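Local coordinates for aldehyde dehydrogenase family protein (Pseudomonas syringae pv. tomato, PDB 5IUV) that oxidises aldehydes with NAD+ as the cofactor, and as an indole-3-acetaldehyde dehydrogenase probably makes the auxin indole-3-acetic acid, at residues 431-436 with 446-451; 61-66 with 235-240; 14-19 with 98-103. All coordinates share one frame; numbering follows the deposited sequence.

Interaction 1: 431-436 with 446-451; sequences AAVWTA and RALRAG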
ATOM      1  N   ALA A 431     -19.315  -4.297  17.828  1.00  7.16           N
ATOM      2  CA  ALA A 431     -20.737  -4.534  17.630  1.00  8.40           C
ATOM      3  C   ALA A 431     -20.879  -5.783  16.766  1.00  9.48           C
ATOM      4  O   ALA A 431     -19.927  -6.174  16.093  1.00 10.80           O
ATOM      5  CB  ALA A 431     -21.403  -3.333  16.970  1.00  7.24           C
ATOM      6  N   ALA A 432     -22.046  -6.417  16.787  1.00  8.88           N
ATOM      7  CA  ALA A 432     -22.285  -7.533  15.869  1.00  9.71           C
ATOM      8  C   ALA A 432     -23.666  -7.475  15.226  1.00 10.59           C
ATOM      9  O   ALA A 432     -24.612  -6.920  15.792  1.00 10.91           O
ATOM     10  CB  ALA A 432     -22.099  -8.862  16.582  1.00  8.57           C
ATOM     11  N   VAL A 433     -23.765  -8.053  14.032  1.00 12.39           N
ATOM     12  CA  VAL A 433     -25.005  -8.066  13.263  1.00 13.57           C
ATOM     13  C   VAL A 433     -25.276  -9.465  12.747  1.00 12.64           C
ATOM     14  O   VAL A 433     -24.393 -10.086  12.165  1.00 13.48           O
ATOM     15  CB  VAL A 433     -24.949  -7.105  12.057  1.00 14.99           C
ATOM     16  CG1 VAL A 433     -26.292  -7.084  11.343  1.00 17.99           C
ATOM     17  CG2 VAL A 433     -24.569  -5.718  12.503  1.00 17.61           C
ATOM     18  N   TRP A 434     -26.494  -9.956  12.950  1.00  8.63           N
ATOM     19  CA  TRP A 434     -26.859 -11.280  12.473  1.00  8.92           C
ATOM     20  C   TRP A 434     -28.006 -11.164  11.483  1.00 10.38           C
ATOM     21  O   TRP A 434     -29.130 -10.830  11.863  1.00  9.48           O
ATOM     22  CB  TRP A 434     -27.244 -12.202  13.639  1.00  9.89           C
ATOM     23  CG  TRP A 434     -26.153 -12.388  14.666  1.00  9.68           C
ATOM     24  CD1 TRP A 434     -25.748 -11.482  15.605  1.00 11.77           C
ATOM     25  CD2 TRP A 434     -25.343 -13.557  14.865  1.00  8.90           C
ATOM     26  NE1 TRP A 434     -24.730 -12.012  16.368  1.00  9.53           N
ATOM     27  CE2 TRP A 434     -24.468 -13.285  15.934  1.00  9.52           C
ATOM     28  CE3 TRP A 434     -25.275 -14.808  14.239  1.00  8.59           C
ATOM     29  CZ2 TRP A 434     -23.535 -14.218  16.396  1.00  9.32           C
ATOM     30  CZ3 TRP A 434     -24.351 -15.736  14.699  1.00  9.33           C
ATOM     31  CH2 TRP A 434     -23.495 -15.433  15.770  1.00  9.57           C
ATOM     32  N   THR A 435     -27.710 -11.430  10.214  1.00  9.18           N
ATOM     33  CA  THR A 435     -28.716 -11.388   9.153  1.00 11.20           C
ATOM     34  C   THR A 435     -28.211 -12.114   7.912  1.00  9.79           C
ATOM     35  O   THR A 435     -27.021 -12.090   7.617  1.00  8.91           O
ATOM     36  CB  THR A 435     -29.103  -9.936   8.765  1.00 15.35           C
ATOM     37  OG1 THR A 435     -29.957  -9.964   7.616  1.00 13.20           O
ATOM     38  CG2 THR A 435     -27.873  -9.112   8.435  1.00 14.94           C
ATOM     39  N   ALA A 436     -29.121 -12.754   7.188  1.00 10.51           N
ATOM     40  CA  ALA A 436     -28.759 -13.469   5.968  1.00 12.93           C
ATOM     41  C   ALA A 436     -28.852 -12.569   4.741  1.00 12.15           C
ATOM     42  O   ALA A 436     -28.489 -12.972   3.640  1.00 13.25           O
ATOM     43  CB  ALA A 436     -29.651 -14.700   5.788  1.00 12.78           C
ATOM     44  N   ARG A 446     -21.947  -0.946   8.172  1.00  9.58           N
ATOM     45  CA  ARG A 446     -21.396   0.349   7.799  1.00 11.61           C
ATOM     46  C   ARG A 446     -21.869   1.468   8.729  1.00 11.42           C
ATOM     47  O   ARG A 446     -21.129   2.416   9.006  1.00 12.05           O
ATOM     48  CB  ARG A 446     -21.777   0.659   6.350  1.00 16.39           C
ATOM     49  CG  ARG A 446     -21.154   1.910   5.778  1.00 25.12           C
ATOM     50  CD  ARG A 446     -21.516   2.074   4.303  1.00 32.16           C
ATOM     51  NE  ARG A 446     -20.796   1.142   3.431  1.00 34.82           N
ATOM     52  CZ  ARG A 446     -21.010   1.029   2.121  1.00 33.61           C
ATOM     53  NH1 ARG A 446     -21.930   1.781   1.535  1.00 33.39           N
ATOM     54  NH2 ARG A 446     -20.309   0.165   1.400  1.00 33.22           N
ATOM     55  N   ALA A 447     -23.095   1.339   9.230  1.00  9.77           N
ATOM     56  CA  ALA A 447     -23.714   2.394  10.031  1.00 11.14           C
ATOM     57  C   ALA A 447     -23.338   2.328  11.518  1.00 13.06           C
ATOM     58  O   ALA A 447     -23.526   3.299  12.248  1.00 13.84           O
ATOM     59  CB  ALA A 447     -25.238   2.339   9.877  1.00  9.86           C
ATOM     60  N   LEU A 448     -22.816   1.192  11.970  1.00  7.07           N
ATOM     61  CA  LEU A 448     -22.424   1.052  13.376  1.00 12.97           C
ATOM     62  C   LEU A 448     -21.088   1.727  13.658  1.00 13.93           C
ATOM     63  O   LEU A 448     -20.100   1.444  12.990  1.00 13.76           O
ATOM     64  CB  LEU A 448     -22.347  -0.423  13.764  1.00 13.38           C
ATOM     65  CG  LEU A 448     -23.654  -1.192  13.583  1.00 15.48           C
ATOM     66  CD1 LEU A 448     -23.413  -2.675  13.746  1.00 15.63           C
ATOM     67  CD2 LEU A 448     -24.698  -0.710  14.579  1.00 17.48           C
ATOM     68  N   ARG A 449     -21.061   2.608  14.653  1.00 13.73           N
ATOM     69  CA  ARG A 449     -19.853   3.348  14.998  1.00 14.31           C
ATOM     70  C   ARG A 449     -19.005   2.553  15.986  1.00 12.10           C
ATOM     71  O   ARG A 449     -18.978   2.843  17.186  1.00 11.71           O
ATOM     72  CB  ARG A 449     -20.211   4.721  15.577  1.00 16.02           C
ATOM     73  CG  ARG A 449     -21.077   5.583  14.649  1.00 20.48           C
ATOM     74  CD  ARG A 449     -20.301   6.023  13.420  1.00 26.22           C
ATOM     75  NE  ARG A 449     -19.420   7.160  13.690  1.00 29.86           N
ATOM     76  CZ  ARG A 449     -18.627   7.728  12.783  1.00 30.31           C
ATOM     77  NH1 ARG A 449     -18.584   7.267  11.538  1.00 30.80           N
ATOM     78  NH2 ARG A 449     -17.868   8.755  13.127  1.00 30.13           N
ATOM     79  N   ALA A 450     -18.313   1.542  15.474  1.00 12.50           N
ATOM     80  CA  ALA A 450     -17.534   0.642  16.321  1.00 10.71           C
ATOM     81  C   ALA A 450     -16.292   0.148  15.586  1.00  7.77           C
ATOM     82  O   ALA A 450     -16.326  -0.058  14.370  1.00 10.04           O
ATOM     83  CB  ALA A 450     -18.388  -0.530  16.767  1.00 10.86           C
ATOM     84  N   GLY A 451     -15.204  -0.045  16.320  1.00  7.39           N
ATOM     85  CA  GLY A 451     -13.935  -0.422  15.716  1.00  8.15           C
ATOM     86  C   GLY A 451     -13.931  -1.815  15.109  1.00  7.48           C
ATOM     87  O   GLY A 451     -13.215  -2.077  14.144  1.00  9.92           O
TER
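Leu448 reaches from the end of helix 438-447 to Ala431 and Val433 on strand 430-434. The contact lies inside a beta-alpha-beta unit: strand 430-434, helix 438-447 and strand 452-455, with the two strands parallel neighbours in one sheet. Leu448 is the first residue to leave helical backbone angles, and from here the chain turns back toward the sheet. Its CB starts out toward the strand. CG stands anti to the carbonyl carbon and beside the backbone N (chi1 -59°), which carries the branch on toward the sheet. Of its two methyls, CD1 does the touching. Leu448 CD1 lies 3.5 Å from Val433 CG2, tighter than usual for two methyls, and the two side chains run obliquely to each other. Leu448 CD1 is also 3.9 Å from Ala431 CB, so one methyl covers two residues two apart on the strand. On Val433 the branch that meets it is the one beside the backbone N. Leu448 also packs on Ile275 of strand 273-276, on the other side of strand 430-434 in the sheet.

No hydrogen bond joins the two segments; the contact is apolar and buried. The strand is held by backbone bonds to both sheet neighbours, from Ala431 and Val433 to strand 452-455 and from Ala432 to strand 273-276. Leu448 O accepts a hydrogen bond from Lys491 of a second subunit, which places this turn at a subunit interface. Arg449 is the centre of an inverse gamma turn. Beyond it the chain brings Ala450 alongside Ala431, with Ala450 CB 4.1 Å from Ala431 CB.

Interaction 2: 61-66 with 235-240; sequences RAVESA and MDVDTV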
ATOM      1  N   ARG A  61      14.603   4.834  36.958  1.00 11.17           N
ATOM      2  CA  ARG A  61      15.692   3.928  36.633  1.00 10.57           C
ATOM      3  C   ARG A  61      15.360   3.094  35.399  1.00 10.46           C
ATOM      4  O   ARG A  61      16.229   2.839  34.570  1.00  8.66           O
ATOM      5  CB  ARG A  61      16.031   3.006  37.810  1.00 10.84           C
ATOM      6  CG  ARG A  61      17.284   2.174  37.557  1.00 15.73           C
ATOM      7  CD  ARG A  61      17.962   1.707  38.845  1.00 20.35           C
ATOM      8  NE  ARG A  61      17.243   0.638  39.535  1.00 23.32           N
ATOM      9  CZ  ARG A  61      17.427  -0.659  39.296  1.00 25.16           C
ATOM     10  NH1 ARG A  61      18.294  -1.048  38.368  1.00 22.43           N
ATOM     11  NH2 ARG A  61      16.741  -1.568  39.982  1.00 24.84           N
ATOM     12  N   ALA A  62      14.106   2.673  35.275  1.00  9.56           N
ATOM     13  CA  ALA A  62      13.718   1.846  34.134  1.00 10.26           C
ATOM     14  C   ALA A  62      13.796   2.644  32.829  1.00  9.31           C
ATOM     15  O   ALA A  62      14.199   2.116  31.787  1.00  9.10           O
ATOM     16  CB  ALA A  62      12.317   1.286  34.333  1.00  9.54           C
ATOM     17  N   VAL A  63      13.410   3.916  32.890  1.00  9.45           N
ATOM     18  CA  VAL A  63      13.394   4.744  31.691  1.00  9.54           C
ATOM     19  C   VAL A  63      14.822   5.112  31.281  1.00  9.12           C
ATOM     20  O   VAL A  63      15.148   5.118  30.091  1.00  8.06           O
ATOM     21  CB  VAL A  63      12.539   6.017  31.890  1.00  9.04           C
ATOM     22  CG1 VAL A  63      12.729   6.985  30.725  1.00 10.95           C
ATOM     23  CG2 VAL A  63      11.058   5.645  32.034  1.00  9.31           C
ATOM     24  N   GLU A  64      15.675   5.405  32.257  1.00  9.17           N
ATOM     25  CA  GLU A  64      17.096   5.621  31.958  1.00 12.00           C
ATOM     26  C   GLU A  64      17.699   4.392  31.281  1.00 10.53           C
ATOM     27  O   GLU A  64      18.477   4.508  30.334  1.00 11.40           O
ATOM     28  CB  GLU A  64      17.886   5.946  33.227  1.00 14.42           C
ATOM     29  CG  GLU A  64      17.631   7.336  33.791  1.00 19.30           C
ATOM     30  CD  GLU A  64      18.437   7.612  35.057  1.00 24.63           C
ATOM     31  OE1 GLU A  64      19.474   6.948  35.266  1.00 29.20           O
ATOM     32  OE2 GLU A  64      18.036   8.498  35.841  1.00 26.72           O
ATOM     33  N   SER A  65      17.337   3.214  31.782  1.00  8.20           N
ATOM     34  CA  SER A  65      17.769   1.950  31.200  1.00  9.44           C
ATOM     35  C   SER A  65      17.220   1.771  29.786  1.00  8.82           C
ATOM     36  O   SER A  65      17.955   1.419  28.862  1.00  7.79           O
ATOM     37  CB  SER A  65      17.331   0.791  32.101  1.00  8.03           C
ATOM     38  OG  SER A  65      17.487  -0.469  31.473  1.00  8.31           O
ATOM     39  N   ALA A  66      15.920   2.007  29.624  1.00  8.17           N
ATOM     40  CA  ALA A  66      15.284   1.941  28.311  1.00  9.59           C
ATOM     41  C   ALA A  66      15.967   2.867  27.300  1.00  8.09           C
ATOM     42  O   ALA A  66      16.221   2.476  26.158  1.00  7.74           O
ATOM     43  CB  ALA A  66      13.813   2.297  28.421  1.00  7.75           C
ATOM     44  N   MET A 235       9.199  12.697  31.669  1.00 10.24           N
ATOM     45  CA  MET A 235       9.599  13.638  30.629  1.00 10.04           C
ATOM     46  C   MET A 235      10.468  13.010  29.535  1.00 10.43           C
ATOM     47  O   MET A 235      10.769  13.663  28.538  1.00 11.94           O
ATOM     48  CB  MET A 235      10.338  14.833  31.251  1.00 10.25           C
ATOM     49  CG  MET A 235       9.467  15.665  32.187  1.00 11.00           C
ATOM     50  SD  MET A 235       8.103  16.430  31.289  1.00 14.25           S
ATOM     51  CE  MET A 235       8.994  17.652  30.332  1.00 19.60           C
ATOM     52  N   ASP A 236      10.873  11.759  29.709  1.00  8.23           N
ATOM     53  CA  ASP A 236      11.686  11.108  28.682  1.00  9.05           C
ATOM     54  C   ASP A 236      11.032   9.829  28.149  1.00  7.64           C
ATOM     55  O   ASP A 236      11.689   8.991  27.534  1.00  7.77           O
ATOM     56  CB  ASP A 236      13.094  10.810  29.220  1.00 12.42           C
ATOM     57  CG  ASP A 236      14.096  10.504  28.108  1.00 18.73           C
ATOM     58  OD1 ASP A 236      14.088  11.219  27.087  1.00 18.72           O
ATOM     59  OD2 ASP A 236      14.880   9.538  28.248  1.00 20.07           O
ATOM     60  N   VAL A 237       9.735   9.682  28.391  1.00  6.65           N
ATOM     61  CA  VAL A 237       8.956   8.635  27.735  1.00  5.87           C
ATOM     62  C   VAL A 237       8.313   9.248  26.496  1.00  9.24           C
ATOM     63  O   VAL A 237       7.653  10.287  26.589  1.00 10.87           O
ATOM     64  CB  VAL A 237       7.877   8.041  28.675  1.00  8.33           C
ATOM     65  CG1 VAL A 237       6.892   7.169  27.903  1.00  5.71           C
ATOM     66  CG2 VAL A 237       8.525   7.243  29.806  1.00  9.71           C
ATOM     67  N   ASP A 238       8.517   8.630  25.334  1.00  5.74           N
ATOM     68  CA  ASP A 238       8.036   9.197  24.079  1.00  8.15           C
ATOM     69  C   ASP A 238       6.564   8.902  23.828  1.00  8.68           C
ATOM     70  O   ASP A 238       5.847   9.720  23.258  1.00  8.16           O
ATOM     71  CB  ASP A 238       8.868   8.669  22.899  1.00 11.60           C
ATOM     72  CG  ASP A 238      10.334   9.035  23.017  1.00 13.61           C
ATOM     73  OD1 ASP A 238      10.657  10.222  22.821  1.00 13.33           O
ATOM     74  OD2 ASP A 238      11.162   8.145  23.312  1.00 12.74           O
ATOM     75  N   THR A 239       6.124   7.725  24.258  1.00  8.08           N
ATOM     76  CA  THR A 239       4.796   7.234  23.926  1.00  8.74           C
ATOM     77  C   THR A 239       4.287   6.398  25.077  1.00  8.27           C
ATOM     78  O   THR A 239       5.045   5.623  25.655  1.00  8.86           O
ATOM     79  CB  THR A 239       4.817   6.371  22.628  1.00 10.52           C
ATOM     80  OG1 THR A 239       5.198   7.180  21.508  1.00  9.71           O
ATOM     81  CG2 THR A 239       3.465   5.733  22.359  1.00  9.56           C
ATOM     82  N   VAL A 240       3.018   6.556  25.426  1.00  6.61           N
ATOM     83  CA  VAL A 240       2.404   5.616  26.346  1.00  7.28           C
ATOM     84  C   VAL A 240       1.242   4.920  25.632  1.00  7.30           C
ATOM     85  O   VAL A 240       0.432   5.554  24.950  1.00  7.86           O
ATOM     86  CB  VAL A 240       1.935   6.302  27.659  1.00  6.50           C
ATOM     87  CG1 VAL A 240       0.946   7.428  27.386  1.00  9.39           C
ATOM     88  CG2 VAL A 240       1.344   5.278  28.633  1.00  7.67           C
TER
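Val63 of helix 56-72 packs on Asp236 and Val237, in the loop that leads into strand 239-243. That strand belongs to the parallel core of the mixed, Rossmann-like sheet of the NAD-binding domain in the aldehyde dehydrogenase fold. The contact lays the helix against the entry to the strand.

The apolar part is a meeting of two valines. Val63 CG2 lies 3.7 Å from Val237 CG2, and the side chains cross at about a right angle. In both residues this methyl is the one beside the backbone N. Val237 also touches Ala162 of the neighbouring strand 149-164, and Val63 touches His234.

A second set of van der Waals contacts uses the other branch of Val63. CG1 is anti to the backbone N (chi1 170°) and faces Asp236. Val63 CG1 lies 3.9 Å from the backbone oxygen Asp236 O and 4.1 Å from Asp236 CB. One methyl thus meets both backbone and side chain of the aspartate.

The polar interactions lead out of the two segments. Asp236 OD2 forms a salt bridge with Arg67 NE, one turn further along the helix of Val63. Asp238 OD2 bridges to NH2 of the same arginine, so one guanidinium group ties two acids of the loop to the helix. Asp236 OD2 also lies beside the hydrophobic contact, 4.2 Å from Val63 CG1.

Interaction 3: 14-19 with 98-103; sequences QNLKIE and AEELAL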
ATOM      1  N   GLN A  14       0.807 -25.961  43.613  1.00 12.80           N
ATOM      2  CA  GLN A  14       1.527 -26.050  44.874  1.00 14.42           C
ATOM      3  C   GLN A  14       3.044 -26.034  44.654  1.00 14.16           C
ATOM      4  O   GLN A  14       3.798 -25.561  45.501  1.00 15.97           O
ATOM      5  CB  GLN A  14       1.110 -27.318  45.628  1.00 16.65           C
ATOM      6  CG  GLN A  14       1.815 -27.544  46.958  1.00 20.70           C
ATOM      7  CD  GLN A  14       1.349 -26.597  48.049  1.00 24.37           C
ATOM      8  OE1 GLN A  14       0.317 -25.939  47.917  1.00 22.16           O
ATOM      9  NE2 GLN A  14       2.108 -26.532  49.143  1.00 27.29           N
ATOM     10  N   ASN A  15       3.494 -26.542  43.512  1.00 12.00           N
ATOM     11  CA  ASN A  15       4.923 -26.737  43.310  1.00 12.49           C
ATOM     12  C   ASN A  15       5.614 -25.586  42.587  1.00 13.97           C
ATOM     13  O   ASN A  15       6.829 -25.617  42.393  1.00 12.66           O
ATOM     14  CB  ASN A  15       5.165 -28.061  42.574  1.00 12.14           C
ATOM     15  CG  ASN A  15       4.975 -29.262  43.487  1.00 14.43           C
ATOM     16  OD1 ASN A  15       4.858 -29.096  44.699  1.00 14.07           O
ATOM     17  ND2 ASN A  15       4.947 -30.469  42.920  1.00 14.11           N
ATOM     18  N   LEU A  16       4.847 -24.566  42.208  1.00 12.45           N
ATOM     19  CA  LEU A  16       5.417 -23.370  41.593  1.00 15.36           C
ATOM     20  C   LEU A  16       6.318 -22.612  42.554  1.00 16.77           C
ATOM     21  O   LEU A  16       5.979 -22.455  43.728  1.00 17.43           O
ATOM     22  CB  LEU A  16       4.313 -22.422  41.114  1.00 15.60           C
ATOM     23  CG  LEU A  16       3.610 -22.729  39.796  1.00 18.67           C
ATOM     24  CD1 LEU A  16       2.455 -21.766  39.594  1.00 20.66           C
ATOM     25  CD2 LEU A  16       4.596 -22.630  38.654  1.00 17.25           C
ATOM     26  N   LYS A  17       7.460 -22.140  42.061  1.00 14.47           N
ATOM     27  CA  LYS A  17       8.158 -21.055  42.742  1.00 16.15           C
ATOM     28  C   LYS A  17       7.888 -19.792  41.927  1.00 14.96           C
ATOM     29  O   LYS A  17       8.153 -19.743  40.721  1.00 14.82           O
ATOM     30  CB  LYS A  17       9.662 -21.336  42.894  1.00 20.66           C
ATOM     31  CG  LYS A  17      10.396 -21.746  41.620  1.00 24.34           C
ATOM     32  CD  LYS A  17      11.833 -22.171  41.933  1.00 28.73           C
ATOM     33  CE  LYS A  17      12.664 -22.358  40.670  1.00 31.03           C
ATOM     34  NZ  LYS A  17      12.207 -23.502  39.852  1.00 35.65           N
ATOM     35  N   ILE A  18       7.317 -18.783  42.575  1.00 11.51           N
ATOM     36  CA  ILE A  18       6.808 -17.622  41.856  1.00 10.91           C
ATOM     37  C   ILE A  18       7.696 -16.399  42.064  1.00 11.56           C
ATOM     38  O   ILE A  18       7.971 -15.991  43.199  1.00 11.37           O
ATOM     39  CB  ILE A  18       5.360 -17.312  42.283  1.00 12.71           C
ATOM     40  CG1 ILE A  18       4.461 -18.522  41.995  1.00 14.54           C
ATOM     41  CG2 ILE A  18       4.835 -16.067  41.569  1.00  8.89           C
ATOM     42  CD1 ILE A  18       3.017 -18.344  42.435  1.00 14.40           C
ATOM     43  N   GLU A  19       8.163 -15.830  40.957  1.00  9.42           N
ATOM     44  CA  GLU A  19       8.976 -14.620  40.993  1.00  9.88           C
ATOM     45  C   GLU A  19       8.080 -13.402  41.193  1.00 11.30           C
ATOM     46  O   GLU A  19       7.063 -13.263  40.515  1.00 11.72           O
ATOM     47  CB  GLU A  19       9.787 -14.472  39.698  1.00 10.06           C
ATOM     48  CG  GLU A  19      10.679 -13.243  39.655  1.00 10.71           C
ATOM     49  CD  GLU A  19      11.723 -13.242  40.764  1.00 13.73           C
ATOM     50  OE1 GLU A  19      12.599 -14.138  40.779  1.00 14.71           O
ATOM     51  OE2 GLU A  19      11.664 -12.351  41.629  1.00 12.84           O
ATOM     52  N   ALA A  98       4.380 -22.811  28.285  1.00 10.88           N
ATOM     53  CA  ALA A  98       2.945 -22.531  28.283  1.00 13.59           C
ATOM     54  C   ALA A  98       2.225 -22.996  29.545  1.00 11.23           C
ATOM     55  O   ALA A  98       1.359 -22.291  30.051  1.00 10.65           O
ATOM     56  CB  ALA A  98       2.291 -23.159  27.050  1.00 13.63           C
ATOM     57  N   GLU A  99       2.573 -24.175  30.055  1.00  9.71           N
ATOM     58  CA  GLU A  99       1.859 -24.706  31.213  1.00 14.24           C
ATOM     59  C   GLU A  99       2.089 -23.855  32.459  1.00 13.41           C
ATOM     60  O   GLU A  99       1.145 -23.559  33.197  1.00 11.87           O
ATOM     61  CB  GLU A  99       2.262 -26.158  31.472  1.00 17.13           C
ATOM     62  CG  GLU A  99       1.796 -27.110  30.386  1.00 21.63           C
ATOM     63  CD  GLU A  99       2.223 -28.548  30.633  1.00 28.41           C
ATOM     64  OE1 GLU A  99       3.069 -28.781  31.522  1.00 31.03           O
ATOM     65  OE2 GLU A  99       1.710 -29.445  29.935  1.00 30.71           O
ATOM     66  N   GLU A 100       3.335 -23.456  32.685  1.00 11.63           N
ATOM     67  CA  GLU A 100       3.658 -22.568  33.798  1.00 10.73           C
ATOM     68  C   GLU A 100       2.969 -21.207  33.658  1.00 10.91           C
ATOM     69  O   GLU A 100       2.376 -20.708  34.611  1.00  9.18           O
ATOM     70  CB  GLU A 100       5.173 -22.362  33.915  1.00 10.29           C
ATOM     71  CG  GLU A 100       5.567 -21.395  35.027  1.00 12.91           C
ATOM     72  CD  GLU A 100       7.066 -21.107  35.092  1.00 18.54           C
ATOM     73  OE1 GLU A 100       7.831 -21.665  34.275  1.00 19.66           O
ATOM     74  OE2 GLU A 100       7.478 -20.316  35.972  1.00 17.52           O
ATOM     75  N   LEU A 101       3.061 -20.605  32.475  1.00  8.85           N
ATOM     76  CA  LEU A 101       2.471 -19.296  32.233  1.00  8.55           C
ATOM     77  C   LEU A 101       0.947 -19.324  32.362  1.00  9.58           C
ATOM     78  O   LEU A 101       0.347 -18.399  32.920  1.00 10.40           O
ATOM     79  CB  LEU A 101       2.874 -18.782  30.850  1.00  9.34           C
ATOM     80  CG  LEU A 101       4.346 -18.382  30.722  1.00  9.72           C
ATOM     81  CD1 LEU A 101       4.712 -18.096  29.276  1.00 12.40           C
ATOM     82  CD2 LEU A 101       4.630 -17.165  31.583  1.00  9.38           C
ATOM     83  N   ALA A 102       0.326 -20.384  31.848  1.00  8.85           N
ATOM     84  CA  ALA A 102      -1.122 -20.532  31.932  1.00  9.03           C
ATOM     85  C   ALA A 102      -1.553 -20.671  33.385  1.00  9.24           C
ATOM     86  O   ALA A 102      -2.566 -20.103  33.810  1.00  9.30           O
ATOM     87  CB  ALA A 102      -1.591 -21.736  31.123  1.00  9.33           C
ATOM     88  N   LEU A 103      -0.774 -21.429  34.144  1.00  9.42           N
ATOM     89  CA  LEU A 103      -1.078 -21.657  35.546  1.00  9.68           C
ATOM     90  C   LEU A 103      -0.940 -20.357  36.342  1.00  9.52           C
ATOM     91  O   LEU A 103      -1.782 -20.043  37.182  1.00 10.19           O
ATOM     92  CB  LEU A 103      -0.172 -22.756  36.111  1.00  9.98           C
ATOM     93  CG  LEU A 103      -0.436 -23.243  37.532  1.00 13.06           C
ATOM     94  CD1 LEU A 103      -1.907 -23.616  37.732  1.00 12.40           C
ATOM     95  CD2 LEU A 103       0.457 -24.431  37.834  1.00 12.93           C
TER
HETATM   96  O   HOH W   1       6.521 -19.355  38.322  1.00 13.46           O
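The backbones of 14-19 and 98-103 come nearest at Leu16 and Glu100, whose CA atoms are 8.0 Å apart, so side chains and a water bridge the gap. The first segment leaves helix 6-15 as an extended stretch; the second is the first turn and a half of helix 98-109.

Leu16 carries the direct contact. Its CG lies anti to the carbonyl carbon (chi1 -79°), and its two methyls are shared between two residues of the helix. Leu16 CD1 lies 3.8 Å from Leu103 CD2. The two leucine side chains lie alongside and run antiparallel, each pointing past the other. On the other branch, Leu16 CD2 lies 4.0 Å from Glu100 CG, so here the aliphatic part of the glutamate is what Leu16 touches. The two side chains run at a slant to each other.

Glu100 is extended beyond CG, which takes its carboxylate past the leucine. There a water donates a hydrogen bond to Glu100 OE2, with the water O 2.7 Å from Glu100 OE2. The same water donates to the backbone of Lys17, with the water O 2.9 Å from Lys17 O. The water thus links two acceptors that could not bond to each other. Glu100 OE2 also takes part in a salt bridge with Arg202 NE of helix 198-210, which probably favours the charged form of the carboxylate.

Around the contact, Leu103 reaches back to Trp9 and Arg12 of helix 6-15, and Glu99 forms a salt bridge with Arg12. Ile18 packs on Leu198 of helix 198-210, while Leu101 and Ala102 pack on Ile121 of helix 113-134.

The three contacts are separate. Interactions 2 and 3 are the nearest pair, with centres 30 Å apart and nearest atoms about 12 Å apart, and their segments alternate along the chain. Interaction 1 follows both in sequence. It lies across the chain's centre from each of them, with its centre 39 Å from that of interaction 2 and 40 Å from that of interaction 3. NAD is within about 12 Å of both interactions 1 and 2: about 12 Å from the side chain of Ala450 and about 11 Å from that of Val237. The side chain of Ala450 is about 11 Å from that of Glu267, a predicted active-site residue. Interaction 3 is away from these sites.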